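Local coordinates for hemolysin BL lytic component L1 (Bacillus cereus, PDB 7NMQ), which probably acts as one part of a multi-component, alpha-helical pore-forming enterotoxin that lyses host cells, at residues A[20-31]-A[289-300]. Sequence-based numbering, arbitrary orientation.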
ATOM      1  N   HIS A  20      -0.021  -2.389  -0.506  1.00 12.21           N
ATOM      2  CA  HIS A  20      -0.554  -1.272   0.293  1.00 11.66           C
ATOM      3  C   HIS A  20      -0.500   0.014  -0.527  1.00 11.61           C
ATOM      4  O   HIS A  20      -1.395   0.843  -0.366  1.00 12.30           O
ATOM      5  CB  HIS A  20       0.180  -1.094   1.614  1.00 12.28           C
ATOM      6  CG  HIS A  20       0.238  -2.325   2.448  1.00 14.54           C
ATOM      7  ND1 HIS A  20      -0.848  -3.159   2.597  1.00 16.72           N
ATOM      8  CD2 HIS A  20       1.251  -2.842   3.193  1.00 15.82           C
ATOM      9  CE1 HIS A  20      -0.493  -4.172   3.393  1.00 19.27           C
ATOM     10  NE2 HIS A  20       0.775  -3.974   3.780  1.00 18.71           N
ATOM     11  N   ILE A  21       0.558   0.208  -1.309  1.00 11.33           N
ATOM     12  CA  ILE A  21       0.672   1.409  -2.167  1.00 11.25           C
ATOM     13  C   ILE A  21      -0.499   1.416  -3.146  1.00 11.68           C
ATOM     14  O   ILE A  21      -1.090   2.468  -3.330  1.00 12.37           O
ATOM     15  CB  ILE A  21       2.031   1.456  -2.907  1.00 11.53           C
ATOM     16  CG1 ILE A  21       3.149   1.748  -1.912  1.00 12.41           C
ATOM     17  CG2 ILE A  21       2.050   2.463  -4.021  1.00 13.18           C
ATOM     18  CD1 ILE A  21       4.522   1.531  -2.492  1.00 15.49           C
ATOM     19  N   LEU A  22      -0.792   0.312  -3.788  1.00 12.15           N
ATOM     20  CA  LEU A  22      -1.939   0.246  -4.730  1.00 11.37           C
ATOM     21  C   LEU A  22      -3.233   0.649  -4.023  1.00 11.85           C
ATOM     22  O   LEU A  22      -3.996   1.499  -4.579  1.00 12.29           O
ATOM     23  CB  LEU A  22      -2.055  -1.158  -5.324  1.00 12.40           C
ATOM     24  CG  LEU A  22      -3.281  -1.349  -6.228  1.00 13.03           C
ATOM     25  CD1 LEU A  22      -3.147  -0.495  -7.475  1.00 13.73           C
ATOM     26  CD2 LEU A  22      -3.428  -2.813  -6.589  1.00 14.46           C
ATOM     27  N   VAL A  23      -3.474   0.096  -2.846  1.00 11.25           N
ATOM     28  CA  VAL A  23      -4.740   0.358  -2.120  1.00 11.32           C
ATOM     29  C   VAL A  23      -4.786   1.838  -1.727  1.00 11.98           C
ATOM     30  O   VAL A  23      -5.834   2.484  -1.915  1.00 12.20           O
ATOM     31  CB  VAL A  23      -4.888  -0.570  -0.920  1.00 11.94           C
ATOM     32  CG1 VAL A  23      -5.978  -0.102   0.005  1.00 12.69           C
ATOM     33  CG2 VAL A  23      -5.028  -2.019  -1.393  1.00 13.55           C
ATOM     34  N   MET A  24      -3.700   2.399  -1.212  1.00 11.62           N
ATOM     35  CA  MET A  24      -3.672   3.831  -0.846  1.00 11.39           C
ATOM     36  C   MET A  24      -3.884   4.680  -2.080  1.00 11.63           C
ATOM     37  O   MET A  24      -4.623   5.696  -1.983  1.00 12.13           O
ATOM     38  CB  MET A  24      -2.345   4.252  -0.242  1.00 11.65           C
ATOM     39  CG  MET A  24      -2.140   3.709   1.101  1.00 12.97           C
ATOM     40  SD  MET A  24      -3.250   4.318   2.356  1.00 15.17           S
ATOM     41  CE  MET A  24      -2.913   6.072   2.371  1.00 15.18           C
ATOM     42  N   ASP A  25      -3.257   4.329  -3.202  1.00 12.49           N
ATOM     43  CA  ASP A  25      -3.445   5.140  -4.431  1.00 12.48           C
ATOM     44  C   ASP A  25      -4.934   5.174  -4.803  1.00 13.35           C
ATOM     45  O   ASP A  25      -5.433   6.233  -5.150  1.00 14.21           O
ATOM     46  CB  ASP A  25      -2.632   4.595  -5.597  1.00 13.14           C
ATOM     47  CG  ASP A  25      -1.158   4.982  -5.616  1.00 15.50           C
ATOM     48  OD1 ASP A  25      -0.740   5.865  -4.839  1.00 15.23           O
ATOM     49  OD2 ASP A  25      -0.438   4.378  -6.442  1.00 15.80           O
ATOM     50  N   LEU A  26      -5.602   4.022  -4.786  0.50 13.62           N
ATOM     51  CA  LEU A  26      -7.038   3.927  -5.148  0.50 13.68           C
ATOM     52  C   LEU A  26      -7.855   4.836  -4.225  0.50 13.48           C
ATOM     53  O   LEU A  26      -8.628   5.671  -4.712  0.50 14.59           O
ATOM     54  CB  LEU A  26      -7.555   2.491  -5.034  0.50 14.81           C
ATOM     55  CG  LEU A  26      -7.231   1.550  -6.190  0.50 18.08           C
ATOM     56  CD1 LEU A  26      -8.447   0.703  -6.521  0.50 16.28           C
ATOM     57  CD2 LEU A  26      -6.774   2.310  -7.407  0.50 21.48           C
ATOM     58  N   TYR A  27      -7.711   4.658  -2.924  1.00 12.33           N
ATOM     59  CA  TYR A  27      -8.508   5.422  -1.948  1.00 11.80           C
ATOM     60  C   TYR A  27      -8.190   6.898  -2.128  1.00 12.14           C
ATOM     61  O   TYR A  27      -9.134   7.728  -2.159  1.00 13.07           O
ATOM     62  CB  TYR A  27      -8.162   5.017  -0.515  1.00 12.00           C
ATOM     63  CG  TYR A  27      -8.678   3.677  -0.090  1.00 13.10           C
ATOM     64  CD1 TYR A  27      -9.866   3.159  -0.571  1.00 15.17           C
ATOM     65  CD2 TYR A  27      -7.980   2.920   0.857  1.00 13.62           C
ATOM     66  CE1 TYR A  27     -10.324   1.905  -0.178  1.00 17.21           C
ATOM     67  CE2 TYR A  27      -8.435   1.672   1.256  1.00 14.46           C
ATOM     68  CZ  TYR A  27      -9.617   1.165   0.760  1.00 16.92           C
ATOM     69  OH  TYR A  27     -10.041  -0.065   1.184  1.00 20.65           O
ATOM     70  N   ALA A  28      -6.927   7.290  -2.266  1.00 12.10           N
ATOM     71  CA  ALA A  28      -6.594   8.727  -2.386  1.00 11.97           C
ATOM     72  C   ALA A  28      -7.250   9.298  -3.640  1.00 12.20           C
ATOM     73  O   ALA A  28      -7.822  10.422  -3.623  1.00 13.67           O
ATOM     74  CB  ALA A  28      -5.103   8.896  -2.410  1.00 12.67           C
ATOM     75  N   LYS A  29      -7.149   8.589  -4.741  1.00 12.35           N
ATOM     76  CA  LYS A  29      -7.678   9.121  -6.008  1.00 13.52           C
ATOM     77  C   LYS A  29      -9.203   9.237  -5.901  1.00 14.52           C
ATOM     78  O   LYS A  29      -9.814  10.157  -6.487  1.00 15.60           O
ATOM     79  CB  LYS A  29      -7.225   8.232  -7.152  1.00 14.81           C
ATOM     80  CG  LYS A  29      -5.767   8.426  -7.502  1.00 15.90           C
ATOM     81  CD  LYS A  29      -5.198   7.311  -8.336  1.00 17.40           C
ATOM     82  CE  LYS A  29      -3.719   7.479  -8.615  1.00 19.60           C
ATOM     83  NZ  LYS A  29      -3.488   8.473  -9.693  1.00 22.43           N
ATOM     84  N   THR A  30      -9.833   8.314  -5.223  1.00 13.86           N
ATOM     85  CA  THR A  30     -11.287   8.303  -5.062  1.00 14.21           C
ATOM     86  C   THR A  30     -11.689   9.532  -4.233  1.00 13.89           C
ATOM     87  O   THR A  30     -12.630  10.280  -4.608  1.00 14.75           O
ATOM     88  CB  THR A  30     -11.805   7.002  -4.465  1.00 15.75           C
ATOM     89  OG1 THR A  30     -11.346   5.916  -5.264  1.00 16.47           O
ATOM     90  CG2 THR A  30     -13.312   7.022  -4.443  1.00 18.11           C
ATOM     91  N   MET A  31     -10.976   9.772  -3.132  0.50 13.22           N
ATOM     92  CA  MET A  31     -11.272  10.919  -2.250  0.50 13.75           C
ATOM     93  C   MET A  31     -11.162  12.218  -3.047  0.50 13.11           C
ATOM     94  O   MET A  31     -12.030  13.067  -2.897  0.50 13.95           O
ATOM     95  CB  MET A  31     -10.321  10.971  -1.056  0.50 13.87           C
ATOM     96  CG  MET A  31     -10.611   9.916  -0.021  0.50 13.72           C
ATOM     97  SD  MET A  31     -12.349   9.613   0.306  0.50 18.78           S
ATOM     98  CE  MET A  31     -12.755  11.142   1.139  0.50 16.67           C
ATOM     99  N   THR A 289     -14.272   4.949   3.427  1.00 11.18           N
ATOM    100  CA  THR A 289     -12.947   5.122   2.823  1.00 10.43           C
ATOM    101  C   THR A 289     -12.019   5.804   3.819  1.00 11.17           C
ATOM    102  O   THR A 289     -10.833   5.458   3.889  1.00 11.98           O
ATOM    103  CB  THR A 289     -13.027   5.864   1.500  1.00 11.59           C
ATOM    104  OG1 THR A 289     -13.814   5.080   0.608  1.00 14.60           O
ATOM    105  CG2 THR A 289     -11.640   6.114   0.952  1.00 12.44           C
ATOM    106  N   LEU A 290     -12.480   6.814   4.548  1.00 11.13           N
ATOM    107  CA  LEU A 290     -11.537   7.524   5.453  1.00 10.76           C
ATOM    108  C   LEU A 290     -11.025   6.559   6.522  1.00 11.07           C
ATOM    109  O   LEU A 290      -9.873   6.763   6.923  1.00 11.77           O
ATOM    110  CB  LEU A 290     -12.231   8.693   6.126  1.00 11.82           C
ATOM    111  CG  LEU A 290     -12.574   9.872   5.216  1.00 13.53           C
ATOM    112  CD1 LEU A 290     -13.211  10.995   6.017  1.00 16.64           C
ATOM    113  CD2 LEU A 290     -11.411  10.376   4.426  1.00 16.31           C
ATOM    114  N   ALA A 291     -11.828   5.631   7.018  1.00 11.26           N
ATOM    115  CA  ALA A 291     -11.389   4.621   8.002  1.00 12.00           C
ATOM    116  C   ALA A 291     -10.434   3.633   7.319  1.00 12.26           C
ATOM    117  O   ALA A 291      -9.376   3.372   7.889  1.00 13.44           O
ATOM    118  CB  ALA A 291     -12.547   3.893   8.624  1.00 15.17           C
ATOM    119  N   TYR A 292     -10.759   3.171   6.111  1.00 12.08           N
ATOM    120  CA  TYR A 292      -9.882   2.234   5.374  1.00 12.47           C
ATOM    121  C   TYR A 292      -8.511   2.890   5.139  1.00 12.59           C
ATOM    122  O   TYR A 292      -7.468   2.180   5.166  1.00 13.87           O
ATOM    123  CB  TYR A 292     -10.549   1.802   4.076  1.00 13.20           C
ATOM    124  CG  TYR A 292     -11.814   1.006   4.248  1.00 13.88           C
ATOM    125  CD1 TYR A 292     -12.060   0.232   5.377  1.00 17.95           C
ATOM    126  CD2 TYR A 292     -12.702   0.903   3.209  1.00 15.76           C
ATOM    127  CE1 TYR A 292     -13.230  -0.507   5.514  1.00 22.32           C
ATOM    128  CE2 TYR A 292     -13.875   0.171   3.335  1.00 19.50           C
ATOM    129  CZ  TYR A 292     -14.140  -0.564   4.477  1.00 21.95           C
ATOM    130  OH  TYR A 292     -15.348  -1.249   4.544  1.00 27.73           O
ATOM    131  N   LEU A 293      -8.461   4.194   4.884  1.00 11.25           N
ATOM    132  CA  LEU A 293      -7.187   4.911   4.655  1.00 11.94           C
ATOM    133  C   LEU A 293      -6.298   4.776   5.894  1.00 12.02           C
ATOM    134  O   LEU A 293      -5.115   4.408   5.721  1.00 13.22           O
ATOM    135  CB  LEU A 293      -7.417   6.386   4.320  1.00 13.12           C
ATOM    136  CG  LEU A 293      -7.691   6.706   2.860  1.00 14.13           C
ATOM    137  CD1 LEU A 293      -8.338   8.083   2.716  1.00 15.50           C
ATOM    138  CD2 LEU A 293      -6.384   6.680   2.074  1.00 14.76           C
ATOM    139  N   TYR A 294      -6.774   5.097   7.093  1.00 12.19           N
ATOM    140  CA  TYR A 294      -5.827   5.053   8.232  1.00 13.09           C
ATOM    141  C   TYR A 294      -5.483   3.576   8.501  1.00 13.73           C
ATOM    142  O   TYR A 294      -4.329   3.305   8.905  1.00 14.71           O
ATOM    143  CB  TYR A 294      -6.302   5.847   9.450  1.00 14.48           C
ATOM    144  CG  TYR A 294      -7.339   5.213  10.323  1.00 15.91           C
ATOM    145  CD1 TYR A 294      -7.032   4.169  11.170  1.00 15.80           C
ATOM    146  CD2 TYR A 294      -8.630   5.740  10.421  1.00 16.87           C
ATOM    147  CE1 TYR A 294      -7.998   3.604  11.996  1.00 18.19           C
ATOM    148  CE2 TYR A 294      -9.589   5.188  11.260  1.00 16.70           C
ATOM    149  CZ  TYR A 294      -9.282   4.101  12.050  1.00 19.77           C
ATOM    150  OH  TYR A 294     -10.230   3.567  12.883  1.00 21.76           O
ATOM    151  N   GLN A 295      -6.387   2.636   8.243  1.00 11.91           N
ATOM    152  CA  GLN A 295      -6.121   1.196   8.471  1.00 12.83           C
ATOM    153  C   GLN A 295      -5.010   0.728   7.532  1.00 12.90           C
ATOM    154  O   GLN A 295      -4.155  -0.085   7.940  1.00 14.05           O
ATOM    155  CB  GLN A 295      -7.355   0.338   8.267  1.00 14.46           C
ATOM    156  CG  GLN A 295      -8.447   0.643   9.269  1.00 15.33           C
ATOM    157  CD  GLN A 295      -9.758   0.036   8.815  1.00 18.45           C
ATOM    158  OE1 GLN A 295      -9.862  -0.692   7.808  1.00 23.29           O
ATOM    159  NE2 GLN A 295     -10.765   0.283   9.594  1.00 21.34           N
ATOM    160  N   THR A 296      -5.037   1.196   6.293  1.00 11.75           N
ATOM    161  CA  THR A 296      -4.055   0.803   5.269  1.00 11.74           C
ATOM    162  C   THR A 296      -2.696   1.411   5.615  1.00 12.46           C
ATOM    163  O   THR A 296      -1.656   0.716   5.452  1.00 12.08           O
ATOM    164  CB  THR A 296      -4.516   1.191   3.861  1.00 11.77           C
ATOM    165  OG1 THR A 296      -5.789   0.605   3.625  1.00 15.29           O
ATOM    166  CG2 THR A 296      -3.538   0.670   2.845  1.00 12.96           C
ATOM    167  N   VAL A 297      -2.638   2.646   6.083  1.00 11.95           N
ATOM    168  CA  VAL A 297      -1.338   3.212   6.524  1.00 11.76           C
ATOM    169  C   VAL A 297      -0.828   2.382   7.704  1.00 11.92           C
ATOM    170  O   VAL A 297       0.399   2.166   7.780  1.00 12.64           O
ATOM    171  CB  VAL A 297      -1.441   4.707   6.875  1.00 11.84           C
ATOM    172  CG1 VAL A 297      -0.181   5.221   7.583  1.00 12.27           C
ATOM    173  CG2 VAL A 297      -1.697   5.499   5.620  1.00 13.38           C
ATOM    174  N   ASP A 298      -1.655   1.953   8.626  1.00 12.60           N
ATOM    175  CA  ASP A 298      -1.187   1.069   9.724  1.00 12.45           C
ATOM    176  C   ASP A 298      -0.533  -0.207   9.144  1.00 12.50           C
ATOM    177  O   ASP A 298       0.527  -0.643   9.676  1.00 13.27           O
ATOM    178  CB  ASP A 298      -2.303   0.733  10.703  1.00 13.85           C
ATOM    179  CG  ASP A 298      -2.649   1.808  11.736  1.00 18.29           C
ATOM    180  OD1 ASP A 298      -1.755   2.579  12.120  1.00 22.74           O
ATOM    181  OD2 ASP A 298      -3.841   1.862  12.165  1.00 22.34           O
ATOM    182  N   GLN A 299      -1.139  -0.796   8.119  1.00 12.54           N
ATOM    183  CA  GLN A 299      -0.617  -1.991   7.439  1.00 11.92           C
ATOM    184  C   GLN A 299       0.729  -1.642   6.812  1.00 12.75           C
ATOM    185  O   GLN A 299       1.680  -2.461   6.886  1.00 13.65           O
ATOM    186  CB  GLN A 299      -1.562  -2.552   6.412  1.00 13.12           C
ATOM    187  CG  GLN A 299      -2.823  -3.095   7.022  1.00 15.31           C
ATOM    188  CD  GLN A 299      -3.620  -3.654   5.879  1.00 19.46           C
ATOM    189  OE1 GLN A 299      -4.196  -2.918   5.101  1.00 24.93           O
ATOM    190  NE2 GLN A 299      -3.369  -4.914   5.595  1.00 27.16           N
ATOM    191  N   ALA A 300       0.828  -0.496   6.159  1.00 12.49           N
ATOM    192  CA  ALA A 300       2.079  -0.029   5.538  1.00 12.44           C
ATOM    193  C   ALA A 300       3.168   0.107   6.612  1.00 12.23           C
ATOM    194  O   ALA A 300       4.354  -0.256   6.357  1.00 12.79           O
ATOM    195  CB  ALA A 300       1.884   1.252   4.779  1.00 12.96           C
TER
HETATM  196  O   HOH W   1       1.238  -5.214   6.524  1.00 27.18           O
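Segments 20-31 and 289-300, parts of two longer helices, run antiparallel at 159°, their axes 9.8 Å apart at closest approach, pairing His-20 with Ala-300, Met-24 with Leu-293 and Tyr-27 with Thr-289. Two knobs interlock. Tyr-27 lies among Thr-289, Tyr-292, Leu-293 and Thr-296: its CB meets Leu-293 CD2 at 3.6 Å, while OH reaches Tyr-292 CB at 3.5 Å and goes on to bond Lys-188 of helix 173-200. Flat and long, it spans the interface yet keeps its polar tip near charge. The two tyrosine rings are tilted by 29° and slid apart, barely overlapping. Returning the fit, Thr-296 sits among His-20, Val-23, Met-24 and Tyr-27. Its chi1 of -56° sets OG1 beside its own backbone N, where it donates to Tyr-292 O at 2.8 Å from above the carbonyl plane; the same torsion puts CG2 anti to that N, where it packs 3.7 Å from Met-24 SD. Flexible Met-24, bent at chi2 and chi3, brings CE against both Val-297 CG2 and Leu-293 CD2. Toward solvent the contact turns polar. The His-20 ring takes Gln-299 CB over one face, 3.8 Å from its centroid, and small Ala-300 lets the imidazole lie close to the backbone; a water bridges His-20 NE2 and Gln-299 O, and NE2 is also hydrogen-bonded to Ser-303 OG. Reciprocal knobs-into-holes packing is typical of coiled coils and helical bundles; here it joins helices 10-33 and 275-325, consistent with the elongated helical body of the ClyA-like toxin family.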